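Local coordinates for MoaF-like domain-containing protein (PDB 5HAL) that is of unknown function but forms a small calycin-like beta barrel that may bind a small molecule, as other calycins do, and possibly has beta-lactamase activity, at residues T13-V25 / T31-M43. Numbering follows the deposited sequence.
Sequences TRRPPFAGKTFEV and TALNAYDEDGRHM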
# COMPACT_ATOMS: atom_id res chain seq x y z
N THR A 13 14.97 -6.57 14.02
CA THR A 13 14.51 -7.94 14.23
C THR A 13 13.01 -8.08 13.95
O THR A 13 12.51 -9.18 13.71
CB THR A 13 14.81 -8.42 15.67
N ARG A 14 12.30 -6.95 13.98
CA ARG A 14 10.85 -6.93 13.86
C ARG A 14 10.44 -7.03 12.39
O ARG A 14 10.80 -6.16 11.58
CB ARG A 14 10.31 -5.65 14.49
CG ARG A 14 8.85 -5.33 14.21
CD ARG A 14 8.45 -4.00 14.87
NE ARG A 14 7.00 -3.80 14.85
CZ ARG A 14 6.36 -2.87 14.14
NH1 ARG A 14 7.04 -2.02 13.38
NH2 ARG A 14 5.04 -2.79 14.20
N ARG A 15 9.69 -8.08 12.03
CA ARG A 15 9.23 -8.27 10.65
C ARG A 15 7.72 -8.37 10.60
O ARG A 15 7.12 -9.12 11.39
CB ARG A 15 9.84 -9.53 10.00
CG ARG A 15 11.34 -9.50 9.75
CD ARG A 15 11.75 -8.48 8.68
NE ARG A 15 13.18 -8.57 8.38
CZ ARG A 15 14.14 -7.98 9.10
NH1 ARG A 15 13.83 -7.27 10.17
NH2 ARG A 15 15.41 -8.12 8.75
N PRO A 16 7.06 -7.65 9.69
CA PRO A 16 5.62 -7.83 9.48
C PRO A 16 5.35 -9.16 8.80
O PRO A 16 6.22 -9.68 8.09
CB PRO A 16 5.25 -6.66 8.58
CG PRO A 16 6.50 -6.42 7.78
CD PRO A 16 7.64 -6.68 8.74
N PRO A 17 4.16 -9.74 8.99
CA PRO A 17 3.89 -11.04 8.38
C PRO A 17 3.84 -10.98 6.88
O PRO A 17 3.99 -12.03 6.24
CB PRO A 17 2.53 -11.45 8.97
CG PRO A 17 2.17 -10.38 9.96
CD PRO A 17 2.97 -9.18 9.66
N PHE A 18 3.65 -9.80 6.30
CA PHE A 18 3.61 -9.64 4.85
C PHE A 18 4.97 -9.35 4.23
O PHE A 18 5.05 -9.13 3.02
CB PHE A 18 2.60 -8.55 4.47
CG PHE A 18 2.68 -7.30 5.31
CD1 PHE A 18 1.86 -7.14 6.42
CD2 PHE A 18 3.55 -6.26 4.97
CE1 PHE A 18 1.92 -5.97 7.18
CE2 PHE A 18 3.62 -5.10 5.74
CZ PHE A 18 2.80 -4.95 6.83
N ALA A 19 6.05 -9.39 5.02
CA ALA A 19 7.37 -9.16 4.44
C ALA A 19 7.73 -10.27 3.46
O ALA A 19 7.37 -11.43 3.66
CB ALA A 19 8.44 -9.08 5.55
N GLY A 20 8.42 -9.91 2.38
CA GLY A 20 8.81 -10.89 1.39
C GLY A 20 7.71 -11.33 0.44
O GLY A 20 7.88 -12.33 -0.26
N LYS A 21 6.60 -10.59 0.38
CA LYS A 21 5.42 -10.96 -0.40
C LYS A 21 4.92 -9.77 -1.18
O LYS A 21 5.18 -8.62 -0.83
CB LYS A 21 4.30 -11.49 0.51
CG LYS A 21 4.67 -12.81 1.23
CD LYS A 21 3.70 -13.08 2.37
CE LYS A 21 4.20 -14.22 3.24
NZ LYS A 21 3.43 -14.28 4.51
N THR A 22 4.16 -10.05 -2.24
CA THR A 22 3.59 -9.02 -3.11
C THR A 22 2.07 -9.18 -3.16
O THR A 22 1.56 -10.30 -3.19
CB THR A 22 4.20 -9.09 -4.51
OG1 THR A 22 5.60 -8.83 -4.43
CG2 THR A 22 3.56 -8.06 -5.46
N PHE A 23 1.37 -8.05 -3.16
CA PHE A 23 -0.09 -8.02 -3.14
C PHE A 23 -0.60 -7.10 -4.23
O PHE A 23 -0.02 -6.04 -4.47
CB PHE A 23 -0.60 -7.58 -1.74
CG PHE A 23 -0.08 -8.45 -0.65
CD1 PHE A 23 -0.80 -9.58 -0.26
CD2 PHE A 23 1.18 -8.22 -0.10
CE1 PHE A 23 -0.29 -10.44 0.70
CE2 PHE A 23 1.69 -9.07 0.86
CZ PHE A 23 0.95 -10.18 1.27
N GLU A 24 -1.67 -7.51 -4.89
CA GLU A 24 -2.37 -6.63 -5.82
C GLU A 24 -3.55 -5.97 -5.13
O GLU A 24 -4.40 -6.66 -4.53
CB GLU A 24 -2.85 -7.40 -7.05
CG GLU A 24 -3.54 -6.50 -8.05
CD GLU A 24 -3.92 -7.24 -9.32
OE1 GLU A 24 -4.90 -8.03 -9.28
OE2 GLU A 24 -3.23 -7.04 -10.34
N VAL A 25 -3.62 -4.65 -5.21
CA VAL A 25 -4.74 -3.88 -4.67
C VAL A 25 -5.52 -3.30 -5.85
O VAL A 25 -4.92 -2.74 -6.77
CB VAL A 25 -4.28 -2.79 -3.69
CG1 VAL A 25 -3.87 -3.43 -2.36
CG2 VAL A 25 -3.10 -1.97 -4.26
N THR A 31 -5.30 0.23 -10.02
CA THR A 31 -4.77 -1.08 -9.66
C THR A 31 -3.28 -0.93 -9.44
O THR A 31 -2.59 -0.27 -10.22
CB THR A 31 -5.04 -2.12 -10.74
OG1 THR A 31 -6.45 -2.27 -10.93
CG2 THR A 31 -4.44 -3.48 -10.34
N ALA A 32 -2.78 -1.54 -8.37
CA ALA A 32 -1.36 -1.44 -8.06
C ALA A 32 -0.88 -2.74 -7.43
O ALA A 32 -1.66 -3.53 -6.90
CB ALA A 32 -1.07 -0.26 -7.12
N LEU A 33 0.43 -2.94 -7.51
CA LEU A 33 1.11 -4.01 -6.80
C LEU A 33 1.89 -3.37 -5.66
O LEU A 33 2.55 -2.35 -5.85
CB LEU A 33 2.06 -4.76 -7.75
CG LEU A 33 1.46 -5.52 -8.93
CD1 LEU A 33 2.55 -5.99 -9.91
CD2 LEU A 33 0.71 -6.74 -8.41
N ASN A 34 1.77 -3.95 -4.45
CA ASN A 34 2.59 -3.54 -3.30
C ASN A 34 3.50 -4.72 -2.96
O ASN A 34 3.01 -5.77 -2.52
CB ASN A 34 1.75 -3.13 -2.08
CG ASN A 34 0.74 -2.00 -2.35
OD1 ASN A 34 -0.23 -1.85 -1.59
ND2 ASN A 34 0.95 -1.21 -3.39
N ALA A 35 4.81 -4.55 -3.15
CA ALA A 35 5.78 -5.64 -3.00
C ALA A 35 6.64 -5.34 -1.78
O ALA A 35 7.50 -4.46 -1.82
CB ALA A 35 6.66 -5.79 -4.24
N TYR A 36 6.43 -6.10 -0.71
CA TYR A 36 7.14 -5.87 0.54
C TYR A 36 8.46 -6.62 0.54
O TYR A 36 8.49 -7.85 0.47
CB TYR A 36 6.26 -6.28 1.73
CG TYR A 36 5.08 -5.34 1.81
CD1 TYR A 36 5.20 -4.11 2.45
CD2 TYR A 36 3.87 -5.64 1.18
CE1 TYR A 36 4.14 -3.22 2.50
CE2 TYR A 36 2.79 -4.77 1.23
CZ TYR A 36 2.94 -3.56 1.89
OH TYR A 36 1.89 -2.67 1.95
N ASP A 37 9.55 -5.86 0.62
CA ASP A 37 10.90 -6.40 0.76
C ASP A 37 10.99 -7.32 1.98
O ASP A 37 10.30 -7.12 2.99
CB ASP A 37 11.89 -5.24 0.91
CG ASP A 37 13.33 -5.67 0.67
OD1 ASP A 37 13.93 -6.28 1.57
OD2 ASP A 37 13.86 -5.41 -0.43
N GLU A 38 11.87 -8.32 1.89
CA GLU A 38 12.15 -9.18 3.04
C GLU A 38 12.61 -8.39 4.25
O GLU A 38 12.46 -8.86 5.38
CB GLU A 38 13.23 -10.24 2.71
CG GLU A 38 12.79 -11.32 1.72
CD GLU A 38 13.78 -12.48 1.57
OE1 GLU A 38 15.02 -12.27 1.44
OE2 GLU A 38 13.31 -13.63 1.56
N ASP A 39 13.15 -7.19 4.05
CA ASP A 39 13.73 -6.48 5.18
C ASP A 39 12.69 -5.86 6.10
O ASP A 39 13.07 -5.31 7.14
CB ASP A 39 14.73 -5.40 4.69
CG ASP A 39 14.06 -4.24 3.94
OD1 ASP A 39 12.82 -4.11 3.92
OD2 ASP A 39 14.79 -3.42 3.36
N GLY A 40 11.40 -5.92 5.78
CA GLY A 40 10.40 -5.35 6.67
C GLY A 40 10.35 -3.84 6.76
O GLY A 40 9.63 -3.30 7.62
N ARG A 41 11.10 -3.12 5.92
CA ARG A 41 11.17 -1.66 6.01
C ARG A 41 10.83 -1.00 4.68
O ARG A 41 10.34 0.13 4.65
CB ARG A 41 12.56 -1.21 6.47
N HIS A 42 11.08 -1.69 3.57
CA HIS A 42 10.87 -1.12 2.25
C HIS A 42 9.77 -1.85 1.50
O HIS A 42 9.57 -3.06 1.66
CB HIS A 42 12.15 -1.15 1.42
CG HIS A 42 13.25 -0.37 2.05
ND1 HIS A 42 14.23 -0.96 2.82
CD2 HIS A 42 13.51 0.96 2.05
CE1 HIS A 42 15.06 -0.02 3.25
NE2 HIS A 42 14.65 1.15 2.80
N MET A 43 9.05 -1.09 0.69
CA MET A 43 8.03 -1.60 -0.20
C MET A 43 8.24 -0.94 -1.55
O MET A 43 8.53 0.26 -1.62
CB MET A 43 6.61 -1.31 0.34
CG MET A 43 5.48 -1.94 -0.47
SD MET A 43 4.90 -0.89 -1.83
CE MET A 43 3.91 0.28 -0.92
O HOH W 1 9.46 -4.08 10.38
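F18 holds CG between its backbone N and carbonyl carbon (chi1 44°), and Y36 holds CG anti to its carbonyl carbon, beside its N. These torsions bring the two rings together edge to face. The CD2 edge of F18 stands over the centre of the Y36 ring, with F18 CD2 3.6 Å from Y36 CG and the planes at 64°. M43 CG lies over the opposite face of Y36, so the tyrosine ring is packed on both faces. F23 meets Y36 edge on, CD2 to CD2 at 3.9 Å. Farther along the same face, V25 CG2 touches A32 CB, and N34 OD1 lies against the V25 methyls. F89 meets the rings of F18 and F23, and L112 packs on F23 and V25.

Strands 22-25 and 31-36 pair antiparallel in a hairpin. F23 and N34 form a hydrogen-bonded pair, with N34 N to F23 O at 2.8 Å and 168°. V25 and A32 form the next. Y36 N reaches K21 O at 2.8 Å. On the other face, T22 OG1 sits 3.2 Å from A35 CB, and L33 CD2 packs on E24 CB. E24 turns its carboxylate to R26.

Around G20 and R15 the cross-segment hydrogen bonds are weak in angle. G20 N makes such bonds to the carbonyls of Y36 and D37. R15 NE bonds weakly to E38 O at 3.1 Å, while D39 O lies over the guanidinium face. One water donates to both R14 O and G40 O.

The chemistry is thus divided: well-formed backbone bonds fix the hairpin register, aromatic and aliphatic side chains pack on its barrel side, and weaker polar contacts tether the N-terminal loop to the 37-40 turn.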